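Local coordinates for putative lipoprotein (Bacteroides fragilis, PDB 3QNK) that probably binds glycans or glycan fragments at the outer membrane, as in other SusD-family lipoproteins that serve nutrient uptake, at residues Tyr28-Val33 with Val84-Arg89; Ala206-Leu211 with Ala392-Asn397; Ile281-Met286 with Arg443-Ala448; Gly472-Phe475 with Phe481-Thr484. All blocks are in the same frame, centred on the assembly; numbering follows the deposited sequence.

Interaction 1 of 4, residues Tyr28-Val33 with Val84-Arg89; sequences YSEISV and VRKCNR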
loop_
_atom_site.group_PDB
_atom_site.type_symbol
_atom_site.label_atom_id
_atom_site.label_comp_id
_atom_site.label_asym_id
_atom_site.label_seq_id
_atom_site.Cartn_x
_atom_site.Cartn_y
_atom_site.Cartn_z
ATOM N N TYR B 28 11.304 -6.400 -12.261
ATOM C CA TYR B 28 11.809 -7.512 -11.455
ATOM C C TYR B 28 11.719 -7.150 -9.976
ATOM O O TYR B 28 11.390 -8.005 -9.156
ATOM C CB TYR B 28 13.262 -7.860 -11.818
ATOM C CG TYR B 28 13.423 -8.804 -12.990
ATOM C CD1 TYR B 28 13.261 -10.183 -12.830
ATOM C CD2 TYR B 28 13.838 -8.335 -14.238
ATOM C CE1 TYR B 28 13.456 -11.064 -13.899
ATOM C CE2 TYR B 28 14.016 -9.203 -15.317
ATOM C CZ TYR B 28 13.837 -10.569 -15.142
ATOM O OH TYR B 28 14.011 -11.429 -16.207
ATOM N N SER B 29 11.979 -5.867 -9.639
ATOM C CA SER B 29 11.931 -5.363 -8.262
ATOM C C SER B 29 10.494 -5.435 -7.695
ATOM O O SER B 29 10.312 -5.433 -6.475
ATOM C CB SER B 29 12.504 -3.946 -8.180
ATOM O OG SER B 29 11.517 -2.946 -7.981
ATOM N N GLU B 30 9.490 -5.560 -8.583
ATOM C CA GLU B 30 8.092 -5.690 -8.192
ATOM C C GLU B 30 7.776 -7.102 -7.698
ATOM O O GLU B 30 6.675 -7.323 -7.206
ATOM C CB GLU B 30 7.148 -5.294 -9.334
ATOM C CG GLU B 30 7.033 -3.794 -9.554
ATOM C CD GLU B 30 6.525 -2.927 -8.420
ATOM O OE1 GLU B 30 5.841 -3.447 -7.509
ATOM O OE2 GLU B 30 6.794 -1.705 -8.465
ATOM N N ILE B 31 8.723 -8.053 -7.798
ATOM C CA ILE B 31 8.500 -9.399 -7.272
ATOM C C ILE B 31 8.492 -9.273 -5.745
ATOM O O ILE B 31 9.466 -8.770 -5.159
ATOM C CB ILE B 31 9.542 -10.439 -7.774
ATOM C CG1 ILE B 31 9.474 -10.631 -9.290
ATOM C CG2 ILE B 31 9.364 -11.780 -7.034
ATOM C CD1 ILE B 31 10.735 -11.282 -9.859
ATOM N N SER B 32 7.382 -9.673 -5.117
ATOM C CA SER B 32 7.246 -9.570 -3.660
ATOM C C SER B 32 7.417 -10.918 -2.977
ATOM O O SER B 32 6.957 -11.948 -3.492
ATOM C CB SER B 32 5.879 -9.005 -3.291
ATOM O OG SER B 32 5.686 -7.731 -3.868
ATOM N N VAL B 33 8.065 -10.899 -1.806
ATOM C CA VAL B 33 8.251 -12.073 -0.943
ATOM C C VAL B 33 7.631 -11.775 0.414
ATOM O O VAL B 33 7.955 -10.753 1.037
ATOM C CB VAL B 33 9.733 -12.498 -0.794
ATOM C CG1 VAL B 33 9.837 -13.862 -0.111
ATOM C CG2 VAL B 33 10.447 -12.498 -2.145
ATOM N N VAL B 84 1.016 -5.138 -12.760
ATOM C CA VAL B 84 0.509 -5.478 -14.089
ATOM C C VAL B 84 0.477 -4.206 -14.936
ATOM O O VAL B 84 0.912 -4.256 -16.083
ATOM C CB VAL B 84 -0.857 -6.197 -14.027
ATOM C CG1 VAL B 84 -1.533 -6.216 -15.394
ATOM C CG2 VAL B 84 -0.701 -7.617 -13.493
ATOM N N ARG B 85 0.036 -3.060 -14.361
ATOM C CA ARG B 85 -0.008 -1.786 -15.094
ATOM C C ARG B 85 1.384 -1.444 -15.668
ATOM O O ARG B 85 1.478 -1.074 -16.842
ATOM C CB ARG B 85 -0.537 -0.655 -14.210
ATOM C CG ARG B 85 -0.753 0.666 -14.959
ATOM C CD ARG B 85 -1.240 1.783 -14.051
ATOM N NE ARG B 85 -1.635 2.956 -14.825
ATOM C CZ ARG B 85 -0.882 4.037 -14.983
ATOM N NH1 ARG B 85 0.311 4.109 -14.414
ATOM N NH2 ARG B 85 -1.313 5.054 -15.720
ATOM N N LYS B 86 2.456 -1.639 -14.861
ATOM C CA LYS B 86 3.839 -1.384 -15.248
ATOM C C LYS B 86 4.274 -2.299 -16.398
ATOM O O LYS B 86 5.000 -1.840 -17.275
ATOM C CB LYS B 86 4.768 -1.538 -14.048
ATOM C CG LYS B 86 4.612 -0.455 -12.976
ATOM C CD LYS B 86 5.680 -0.610 -11.902
ATOM C CE LYS B 86 5.660 0.513 -10.898
ATOM N NZ LYS B 86 6.929 0.564 -10.128
ATOM N N CYS B 87 3.791 -3.562 -16.438
ATOM C CA CYS B 87 4.084 -4.511 -17.533
ATOM C C CYS B 87 3.428 -4.055 -18.816
ATOM O O CYS B 87 4.096 -4.001 -19.856
ATOM C CB CYS B 87 3.634 -5.925 -17.192
ATOM S SG CYS B 87 4.482 -6.662 -15.775
ATOM N N ASN B 88 2.106 -3.741 -18.745
ATOM C CA ASN B 88 1.275 -3.307 -19.874
ATOM C C ASN B 88 1.821 -2.048 -20.516
ATOM O O ASN B 88 1.719 -1.902 -21.735
ATOM C CB ASN B 88 -0.167 -3.100 -19.433
ATOM C CG ASN B 88 -0.870 -4.365 -19.020
ATOM O OD1 ASN B 88 -0.525 -5.473 -19.448
ATOM N ND2 ASN B 88 -1.896 -4.217 -18.189
ATOM N N ARG B 89 2.428 -1.162 -19.709
ATOM C CA ARG B 89 3.052 0.043 -20.234
ATOM C C ARG B 89 4.242 -0.322 -21.076
ATOM O O ARG B 89 4.405 0.223 -22.160
ATOM C CB ARG B 89 3.477 0.978 -19.108
ATOM C CG ARG B 89 4.316 2.154 -19.598
ATOM C CD ARG B 89 3.486 3.296 -20.134
ATOM N NE ARG B 89 3.659 4.466 -19.285
ATOM C CZ ARG B 89 2.671 5.112 -18.678
ATOM N NH1 ARG B 89 1.412 4.702 -18.817
ATOM N NH2 ARG B 89 2.931 6.163 -17.913
#
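The backbones at E30 and K86 stay well apart, with CA atoms 9.3 Å from each other, and only the two long side chains bridge the gap. K86 sits within helix 76-93, whereas E30 belongs to the run in which the chain leaves helix 17-29. There I31 N bonds to Y28 O (3.0 Å), an i to i+3 link, and by S32 and V33 the backbone is extended. Both helices probably form part of the alpha-alpha superhelix, consistent with the TPR-clan assignment of this region. The bridge is a salt bridge that is also a hydrogen bond, K86 NZ to E30 OE2 at 2.8 Å. E30 folds back at its second torsion (chi2 -60°), which turns the carboxylate toward the lysine. K86 instead runs straight out beyond CG, and the two side chains cross at about a right angle. Each charge has a second partner: K86 NZ also pairs with D26 of helix 17-29, and E30 OE1 with K83 one turn earlier in helix 76-93. Two acids and two lysines thus alternate in a small network, which probably favours the charged form of the buried lysine. F118 of helix 101-126 packs on the E30 side chain. NZ reaches OE2 on its anti side, 24° out of the carboxylate plane, and K86 CE follows at 3.5 Å from the same oxygen, E30 OE2.

Interaction 2 of 4, residues Ala206-Leu211 with Ala392-Asn397; sequences AEVYKL and AEIYLN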
loop_
_atom_site.group_PDB
_atom_site.type_symbol
_atom_site.label_atom_id
_atom_site.label_comp_id
_atom_site.label_asym_id
_atom_site.label_seq_id
_atom_site.Cartn_x
_atom_site.Cartn_y
_atom_site.Cartn_z
ATOM N N ALA B 206 8.864 -32.073 -19.735
ATOM C CA ALA B 206 9.760 -32.712 -20.722
ATOM C C ALA B 206 10.779 -31.699 -21.260
ATOM O O ALA B 206 11.941 -32.044 -21.503
ATOM C CB ALA B 206 8.949 -33.309 -21.864
ATOM N N GLU B 207 10.341 -30.430 -21.384
ATOM C CA GLU B 207 11.176 -29.350 -21.869
ATOM C C GLU B 207 12.262 -28.965 -20.863
ATOM O O GLU B 207 13.403 -28.761 -21.259
ATOM C CB GLU B 207 10.318 -28.136 -22.239
ATOM C CG GLU B 207 9.503 -28.354 -23.501
ATOM C CD GLU B 207 10.265 -28.816 -24.724
ATOM O OE1 GLU B 207 11.376 -28.296 -24.984
ATOM O OE2 GLU B 207 9.739 -29.709 -25.422
ATOM N N VAL B 208 11.928 -28.910 -19.574
ATOM C CA VAL B 208 12.867 -28.543 -18.510
ATOM C C VAL B 208 13.952 -29.640 -18.332
ATOM O O VAL B 208 15.127 -29.321 -18.061
ATOM C CB VAL B 208 12.113 -28.239 -17.197
ATOM C CG1 VAL B 208 13.059 -27.701 -16.125
ATOM C CG2 VAL B 208 10.989 -27.253 -17.448
ATOM N N TYR B 209 13.566 -30.921 -18.562
ATOM C CA TYR B 209 14.489 -32.050 -18.451
ATOM C C TYR B 209 15.642 -31.950 -19.469
ATOM O O TYR B 209 16.730 -32.499 -19.239
ATOM C CB TYR B 209 13.750 -33.382 -18.638
ATOM C CG TYR B 209 12.739 -33.731 -17.563
ATOM C CD1 TYR B 209 13.048 -33.595 -16.207
ATOM C CD2 TYR B 209 11.502 -34.275 -17.895
ATOM C CE1 TYR B 209 12.133 -33.958 -15.214
ATOM C CE2 TYR B 209 10.564 -34.600 -16.913
ATOM C CZ TYR B 209 10.886 -34.452 -15.572
ATOM O OH TYR B 209 9.957 -34.800 -14.614
ATOM N N LYS B 210 15.407 -31.225 -20.570
ATOM C CA LYS B 210 16.363 -31.028 -21.649
ATOM C C LYS B 210 17.290 -29.812 -21.423
ATOM O O LYS B 210 18.301 -29.681 -22.128
ATOM C CB LYS B 210 15.598 -30.833 -22.985
ATOM C CG LYS B 210 14.748 -32.019 -23.425
ATOM C CD LYS B 210 13.918 -31.680 -24.662
ATOM C CE LYS B 210 12.735 -32.613 -24.815
ATOM N NZ LYS B 210 11.814 -32.158 -25.894
ATOM N N LEU B 211 16.960 -28.940 -20.460
ATOM C CA LEU B 211 17.670 -27.678 -20.258
ATOM C C LEU B 211 18.878 -27.724 -19.295
ATOM O O LEU B 211 19.384 -26.658 -18.895
ATOM C CB LEU B 211 16.665 -26.602 -19.811
ATOM C CG LEU B 211 15.685 -26.214 -20.907
ATOM C CD1 LEU B 211 14.559 -25.390 -20.372
ATOM C CD2 LEU B 211 16.391 -25.551 -22.086
ATOM N N ALA B 392 13.316 -29.802 -8.410
ATOM C CA ALA B 392 12.530 -30.823 -7.710
ATOM C C ALA B 392 11.036 -30.789 -8.081
ATOM O O ALA B 392 10.404 -31.846 -8.162
ATOM C CB ALA B 392 12.681 -30.658 -6.214
ATOM N N GLU B 393 10.482 -29.578 -8.329
ATOM C CA GLU B 393 9.081 -29.388 -8.670
ATOM C C GLU B 393 8.716 -30.010 -10.008
ATOM O O GLU B 393 7.593 -30.501 -10.155
ATOM C CB GLU B 393 8.745 -27.909 -8.698
ATOM C CG GLU B 393 7.336 -27.644 -8.231
ATOM C CD GLU B 393 6.899 -26.202 -8.347
ATOM O OE1 GLU B 393 7.574 -25.317 -7.759
ATOM O OE2 GLU B 393 5.867 -25.967 -9.020
ATOM N N ILE B 394 9.644 -29.975 -10.995
ATOM C CA ILE B 394 9.412 -30.542 -12.319
ATOM C C ILE B 394 9.014 -32.009 -12.146
ATOM O O ILE B 394 7.968 -32.412 -12.638
ATOM C CB ILE B 394 10.656 -30.343 -13.225
ATOM C CG1 ILE B 394 11.070 -28.852 -13.298
ATOM C CG2 ILE B 394 10.513 -30.973 -14.611
ATOM C CD1 ILE B 394 9.992 -27.848 -13.716
ATOM N N TYR B 395 9.771 -32.753 -11.338
ATOM C CA TYR B 395 9.530 -34.161 -11.080
ATOM C C TYR B 395 8.171 -34.417 -10.432
ATOM O O TYR B 395 7.447 -35.327 -10.863
ATOM C CB TYR B 395 10.638 -34.723 -10.199
ATOM C CG TYR B 395 11.970 -34.787 -10.904
ATOM C CD1 TYR B 395 12.276 -35.838 -11.759
ATOM C CD2 TYR B 395 12.931 -33.795 -10.716
ATOM C CE1 TYR B 395 13.497 -35.902 -12.416
ATOM C CE2 TYR B 395 14.161 -33.847 -11.371
ATOM C CZ TYR B 395 14.438 -34.905 -12.224
ATOM O OH TYR B 395 15.641 -35.013 -12.871
ATOM N N LEU B 396 7.814 -33.608 -9.429
ATOM C CA LEU B 396 6.574 -33.768 -8.673
ATOM C C LEU B 396 5.340 -33.304 -9.462
ATOM O O LEU B 396 4.315 -33.969 -9.385
ATOM C CB LEU B 396 6.682 -33.065 -7.309
ATOM C CG LEU B 396 7.596 -33.790 -6.301
ATOM C CD1 LEU B 396 7.828 -32.981 -5.065
ATOM C CD2 LEU B 396 7.032 -35.122 -5.911
ATOM N N ASN B 397 5.455 -32.239 -10.283
ATOM C CA ASN B 397 4.378 -31.795 -11.172
ATOM C C ASN B 397 4.125 -32.857 -12.234
ATOM O O ASN B 397 2.980 -33.155 -12.550
ATOM C CB ASN B 397 4.734 -30.459 -11.841
ATOM C CG ASN B 397 4.828 -29.281 -10.898
ATOM O OD1 ASN B 397 4.516 -29.368 -9.715
ATOM N ND2 ASN B 397 5.244 -28.141 -11.415
#
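V208 turns CG1 away from its own backbone N (chi1 -173°), and I394 places CG1 opposite its carbonyl carbon (chi1 -55°), so that these two branches face each other and V208 CG1 meets I394 CG1 at 3.6 Å. The other branch of the isoleucine, CG2, lies against the neighbouring tyrosine, 3.4 Å from Y209 CE1 and 3.6 Å from Y209 CZ. I394 is therefore shared: its CG1 and CD1 arm goes to the valine and its CG2 methyl to the ring; the I394 and Y209 side chains run past each other in opposite directions. Y209 reaches on to Y395. Its CE1 stands 3.7 Å above one face of the Y395 ring, displaced toward the rim, with the two planes inclined at 51°. No hydrogen bond joins the segments themselves, but the Y209 hydroxyl is bonded to D398, one residue beyond 392-397, which ties the tip of the ring to the same helix. The result is an apolar helix-helix contact between 198-209 and 391-405, closest at V208 and I394 and consistent with the alpha-alpha superhelical packing of this family. Around it, Y185 and A186 of helix 181-194 pack on V208 and I394 respectively, and Y395 leans on M417 and I418 of helix 408-420.

Interaction 3 of 4, residues Ile281-Met286 with Arg443-Ala448; sequences IDAFEM and RRIEFA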
loop_
_atom_site.group_PDB
_atom_site.type_symbol
_atom_site.label_atom_id
_atom_site.label_comp_id
_atom_site.label_asym_id
_atom_site.label_seq_id
_atom_site.Cartn_x
_atom_site.Cartn_y
_atom_site.Cartn_z
ATOM N N ILE B 281 5.554 -32.871 11.557
ATOM C CA ILE B 281 6.675 -33.643 12.084
ATOM C C ILE B 281 6.375 -35.135 11.897
ATOM O O ILE B 281 7.251 -35.888 11.443
ATOM C CB ILE B 281 6.991 -33.237 13.562
ATOM C CG1 ILE B 281 8.003 -32.076 13.612
ATOM C CG2 ILE B 281 7.578 -34.400 14.356
ATOM C CD1 ILE B 281 7.623 -30.819 13.049
ATOM N N ASP B 282 5.116 -35.533 12.158
ATOM C CA ASP B 282 4.651 -36.922 12.030
ATOM C C ASP B 282 4.746 -37.452 10.608
ATOM O O ASP B 282 4.868 -38.665 10.431
ATOM C CB ASP B 282 3.192 -37.037 12.509
ATOM C CG ASP B 282 2.998 -37.047 14.033
ATOM O OD1 ASP B 282 4.013 -37.214 14.772
ATOM O OD2 ASP B 282 1.832 -36.930 14.485
ATOM N N ALA B 283 4.676 -36.543 9.594
ATOM C CA ALA B 283 4.694 -36.874 8.178
ATOM C C ALA B 283 6.126 -37.158 7.632
ATOM O O ALA B 283 6.252 -37.748 6.547
ATOM C CB ALA B 283 4.043 -35.765 7.395
ATOM N N PHE B 284 7.195 -36.772 8.367
ATOM C CA PHE B 284 8.569 -37.083 7.969
ATOM C C PHE B 284 8.852 -38.542 8.273
ATOM O O PHE B 284 8.686 -38.994 9.400
ATOM C CB PHE B 284 9.594 -36.191 8.670
ATOM C CG PHE B 284 9.659 -34.787 8.145
ATOM C CD1 PHE B 284 10.464 -34.473 7.049
ATOM C CD2 PHE B 284 8.946 -33.770 8.758
ATOM C CE1 PHE B 284 10.532 -33.165 6.565
ATOM C CE2 PHE B 284 9.022 -32.458 8.285
ATOM C CZ PHE B 284 9.802 -32.163 7.185
ATOM N N GLU B 285 9.208 -39.286 7.246
ATOM C CA GLU B 285 9.490 -40.709 7.342
ATOM C C GLU B 285 10.823 -40.989 7.977
ATOM O O GLU B 285 11.697 -40.117 8.009
ATOM C CB GLU B 285 9.502 -41.318 5.937
ATOM C CG GLU B 285 8.145 -41.419 5.269
ATOM C CD GLU B 285 8.272 -41.833 3.821
ATOM O OE1 GLU B 285 8.724 -42.973 3.577
ATOM O OE2 GLU B 285 7.988 -40.998 2.929
HETATM N N MSE B 286 11.018 -42.255 8.388
HETATM C CA MSE B 286 12.297 -42.752 8.880
HETATM C C MSE B 286 13.256 -42.810 7.685
HETATM O O MSE B 286 12.796 -42.851 6.538
HETATM C CB MSE B 286 12.115 -44.132 9.528
HETATM C CG MSE B 286 11.159 -44.104 10.693
HETATM SE SE MSE B 286 11.705 -42.859 12.078
HETATM C CE MSE B 286 13.190 -43.776 12.826
ATOM N N ARG B 443 5.142 -34.341 -1.994
ATOM C CA ARG B 443 5.101 -32.931 -2.326
ATOM C C ARG B 443 5.106 -32.074 -1.057
ATOM O O ARG B 443 5.772 -31.035 -1.003
ATOM C CB ARG B 443 3.852 -32.623 -3.160
ATOM C CG ARG B 443 4.089 -31.396 -4.000
ATOM C CD ARG B 443 2.834 -30.823 -4.598
ATOM N NE ARG B 443 3.205 -29.624 -5.336
ATOM C CZ ARG B 443 3.507 -29.604 -6.626
ATOM N NH1 ARG B 443 3.422 -30.716 -7.355
ATOM N NH2 ARG B 443 3.862 -28.470 -7.207
ATOM N N ARG B 444 4.362 -32.517 -0.040
ATOM C CA ARG B 444 4.245 -31.794 1.200
ATOM C C ARG B 444 5.607 -31.686 1.888
ATOM O O ARG B 444 5.960 -30.605 2.341
ATOM C CB ARG B 444 3.200 -32.445 2.119
ATOM C CG ARG B 444 3.046 -31.653 3.405
ATOM C CD ARG B 444 2.264 -32.388 4.433
ATOM N NE ARG B 444 1.997 -31.520 5.573
ATOM C CZ ARG B 444 1.240 -31.857 6.605
ATOM N NH1 ARG B 444 0.681 -33.056 6.662
ATOM N NH2 ARG B 444 1.049 -31.004 7.596
ATOM N N ILE B 445 6.366 -32.783 1.955
ATOM C CA ILE B 445 7.664 -32.826 2.607
ATOM C C ILE B 445 8.705 -32.069 1.781
ATOM O O ILE B 445 9.519 -31.309 2.330
ATOM C CB ILE B 445 8.077 -34.291 2.852
ATOM C CG1 ILE B 445 7.086 -35.020 3.784
ATOM C CG2 ILE B 445 9.520 -34.415 3.349
ATOM C CD1 ILE B 445 6.928 -34.426 5.242
ATOM N N GLU B 446 8.673 -32.264 0.462
ATOM C CA GLU B 446 9.619 -31.619 -0.424
ATOM C C GLU B 446 9.508 -30.119 -0.386
ATOM O O GLU B 446 10.531 -29.410 -0.338
ATOM C CB GLU B 446 9.431 -32.098 -1.876
ATOM C CG GLU B 446 10.598 -31.734 -2.800
ATOM C CD GLU B 446 11.953 -32.272 -2.371
ATOM O OE1 GLU B 446 12.000 -33.243 -1.588
ATOM O OE2 GLU B 446 12.975 -31.678 -2.766
ATOM N N PHE B 447 8.267 -29.635 -0.453
ATOM C CA PHE B 447 8.029 -28.207 -0.572
ATOM C C PHE B 447 7.531 -27.544 0.717
ATOM O O PHE B 447 7.010 -26.427 0.640
ATOM C CB PHE B 447 7.108 -27.930 -1.779
ATOM C CG PHE B 447 7.913 -28.146 -3.036
ATOM C CD1 PHE B 447 8.903 -27.237 -3.410
ATOM C CD2 PHE B 447 7.756 -29.300 -3.791
ATOM C CE1 PHE B 447 9.716 -27.482 -4.513
ATOM C CE2 PHE B 447 8.551 -29.530 -4.920
ATOM C CZ PHE B 447 9.548 -28.634 -5.253
ATOM N N ALA B 448 7.803 -28.156 1.900
ATOM C CA ALA B 448 7.403 -27.554 3.168
ATOM C C ALA B 448 8.106 -26.194 3.334
ATOM O O ALA B 448 9.283 -26.081 3.016
ATOM C CB ALA B 448 7.734 -28.485 4.325
#
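The carbonyl oxygen of I281 is gripped by two donors, the backbone N of F284 (3.2 Å) and the guanidinium of R315, and it also lies in plane at the edge of the F284 ring. While this oxygen marks the ring's edge, I445 takes one face. Its CD1 methyl stands over the ring centre, 3.8 Å from the centroid of F284 and 5° off the normal, a CH-pi contact. The second branch, I445 CG2, settles nearer the rim, 3.6 Å from F284 CE1, because it points away from the isoleucine's own backbone N while CG1 is directed opposite the carbonyl carbon (chi1 -62°). CD1 also touches the turn before the phenylalanine, 3.8 Å from A283 CB and 3.6 Å from A283 O. A single methyl thus fills the corner between the alanine and the aromatic face. R444 adds a long contact, its NH1 being 4.4 Å from A283 CB, and its NE is held by N45. No hydrogen bond crosses the interface. N322 and R318 of helix 317-322 border F284 and I445 respectively. Here the chain leaving helix 278-283 packs on the C-terminal turn of helix 432-446, an apolar contact between the ends of two helices in the SusD-family fold.

Interaction 4 of 4, residues Gly472-Phe475 with Phe481-Thr484; sequences GVRF and FKVT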
loop_
_atom_site.group_PDB
_atom_site.type_symbol
_atom_site.label_atom_id
_atom_site.label_comp_id
_atom_site.label_asym_id
_atom_site.label_seq_id
_atom_site.Cartn_x
_atom_site.Cartn_y
_atom_site.Cartn_z
ATOM N N GLY B 472 1.364 -29.710 18.852
ATOM C CA GLY B 472 2.778 -29.412 19.054
ATOM C C GLY B 472 3.301 -30.129 20.278
ATOM O O GLY B 472 2.638 -31.026 20.791
ATOM N N VAL B 473 4.481 -29.764 20.749
ATOM C CA VAL B 473 5.045 -30.361 21.956
ATOM C C VAL B 473 5.377 -29.251 22.976
ATOM O O VAL B 473 5.524 -28.085 22.611
ATOM C CB VAL B 473 6.246 -31.330 21.734
ATOM C CG1 VAL B 473 5.836 -32.513 20.867
ATOM C CG2 VAL B 473 7.479 -30.615 21.168
ATOM N N ARG B 474 5.468 -29.636 24.251
ATOM C CA ARG B 474 5.793 -28.795 25.391
ATOM C C ARG B 474 6.687 -29.618 26.281
ATOM O O ARG B 474 6.325 -30.749 26.596
ATOM C CB ARG B 474 4.488 -28.405 26.082
ATOM C CG ARG B 474 4.599 -27.622 27.338
ATOM C CD ARG B 474 3.197 -27.380 27.872
ATOM N NE ARG B 474 2.897 -28.272 28.995
ATOM C CZ ARG B 474 1.699 -28.775 29.271
ATOM N NH1 ARG B 474 0.651 -28.475 28.511
ATOM N NH2 ARG B 474 1.534 -29.566 30.316
ATOM N N PHE B 475 7.865 -29.098 26.649
ATOM C CA PHE B 475 8.806 -29.830 27.503
ATOM C C PHE B 475 8.554 -29.551 28.980
ATOM O O PHE B 475 8.374 -28.407 29.415
ATOM C CB PHE B 475 10.259 -29.561 27.123
ATOM C CG PHE B 475 10.655 -30.416 25.930
ATOM C CD1 PHE B 475 10.183 -30.120 24.646
ATOM C CD2 PHE B 475 11.497 -31.515 26.087
ATOM C CE1 PHE B 475 10.509 -30.929 23.560
ATOM C CE2 PHE B 475 11.824 -32.319 24.992
ATOM C CZ PHE B 475 11.317 -32.028 23.744
ATOM N N PHE B 481 8.612 -34.383 27.352
ATOM C CA PHE B 481 7.580 -33.553 26.758
ATOM C C PHE B 481 6.218 -34.240 26.753
ATOM O O PHE B 481 6.123 -35.458 26.914
ATOM C CB PHE B 481 7.976 -33.180 25.313
ATOM C CG PHE B 481 7.971 -34.332 24.343
ATOM C CD1 PHE B 481 9.090 -35.143 24.193
ATOM C CD2 PHE B 481 6.846 -34.609 23.576
ATOM C CE1 PHE B 481 9.068 -36.245 23.319
ATOM C CE2 PHE B 481 6.827 -35.700 22.698
ATOM C CZ PHE B 481 7.938 -36.507 22.569
ATOM N N LYS B 482 5.170 -33.409 26.569
ATOM C CA LYS B 482 3.748 -33.716 26.406
ATOM C C LYS B 482 3.329 -33.180 25.023
ATOM O O LYS B 482 3.911 -32.189 24.561
ATOM C CB LYS B 482 2.907 -33.048 27.522
ATOM C CG LYS B 482 2.969 -33.685 28.918
ATOM C CD LYS B 482 2.347 -32.720 29.928
ATOM C CE LYS B 482 2.080 -33.269 31.314
ATOM N NZ LYS B 482 0.720 -32.892 31.806
ATOM N N VAL B 483 2.318 -33.813 24.369
ATOM C CA VAL B 483 1.769 -33.332 23.086
ATOM C C VAL B 483 0.660 -32.348 23.430
ATOM O O VAL B 483 -0.156 -32.618 24.301
ATOM C CB VAL B 483 1.306 -34.477 22.134
ATOM C CG1 VAL B 483 0.727 -33.927 20.827
ATOM C CG2 VAL B 483 2.465 -35.443 21.857
ATOM N N THR B 484 0.657 -31.193 22.792
ATOM C CA THR B 484 -0.314 -30.112 23.048
ATOM C C THR B 484 -1.191 -29.794 21.855
ATOM O O THR B 484 -0.778 -30.069 20.730
ATOM C CB THR B 484 0.482 -28.816 23.381
ATOM O OG1 THR B 484 1.316 -28.448 22.258
ATOM C CG2 THR B 484 1.315 -28.961 24.644
#
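R474 can be followed outward from the sheet, passing across the methyl of T484. Its CB lies 3.5 Å from T484 CG2, and after the chain leaves the backbone in an extended path, CD is still 4.1 Å from the same T484 CG2. A bend at the third torsion (chi3 103°) then turns the guanidinium across toward K482. NH1 remains 4.0 Å from T484 CG2, while NH2 meets the aliphatic part of the lysine, 3.3 Å from K482 CD. R474 and K482 lie side by side and point the same way, which brings R474 NH2 within 3.7 Å of K482 NZ. The repulsion between these like charges is probably eased by solvent, since the arginine is exposed. K482 also touches a crystal neighbour, so its position may owe something to the lattice. Beneath these side chains is an antiparallel beta hairpin, strands 469-475 and 480-488, whose segment directions differ by 147°. G472 with T484 and R474 with K482 are its hydrogen-bonded pairs, each closed by two backbone bonds; T484 N to G472 O measures 2.8 Å. Strand 480-488 continues the sheet on its other side, where F481 bonds through its backbone to F304 of strand 304-305. The non-hydrogen-bonded pairs, V473 with V483 and F475 with F481, send their side chains to the buried face. There F481 CB sits over the F475 ring, 3.6 Å from its centroid and 4° off the normal, and CD2 of the F481 ring packs on V473 CG1. H326 stacks on the ring of F475.

Interactions 2 and 3 are the connected pair: N397 OD1 of 392-397 and R443 NH2 of 443-448 are 2.7 Å apart, a probable hydrogen bond, and F447 packs on E393 and L396. Helices 391-405 and 432-446 thus carry one contact into the next, both apolar across the interface and partly buried. Interaction 1 stands apart, its centre about 33 Å from that of interaction 3 on the opposite side of the chain's centre, and rests on a salt bridge between the loop after helix 17-29 and helix 76-93. Interaction 4, farthest from the chain's centre, is the only one built on strand pairing; it combines a buried aromatic face with a charged outer one, and its nearest atoms lie about 7 Å from interaction 3.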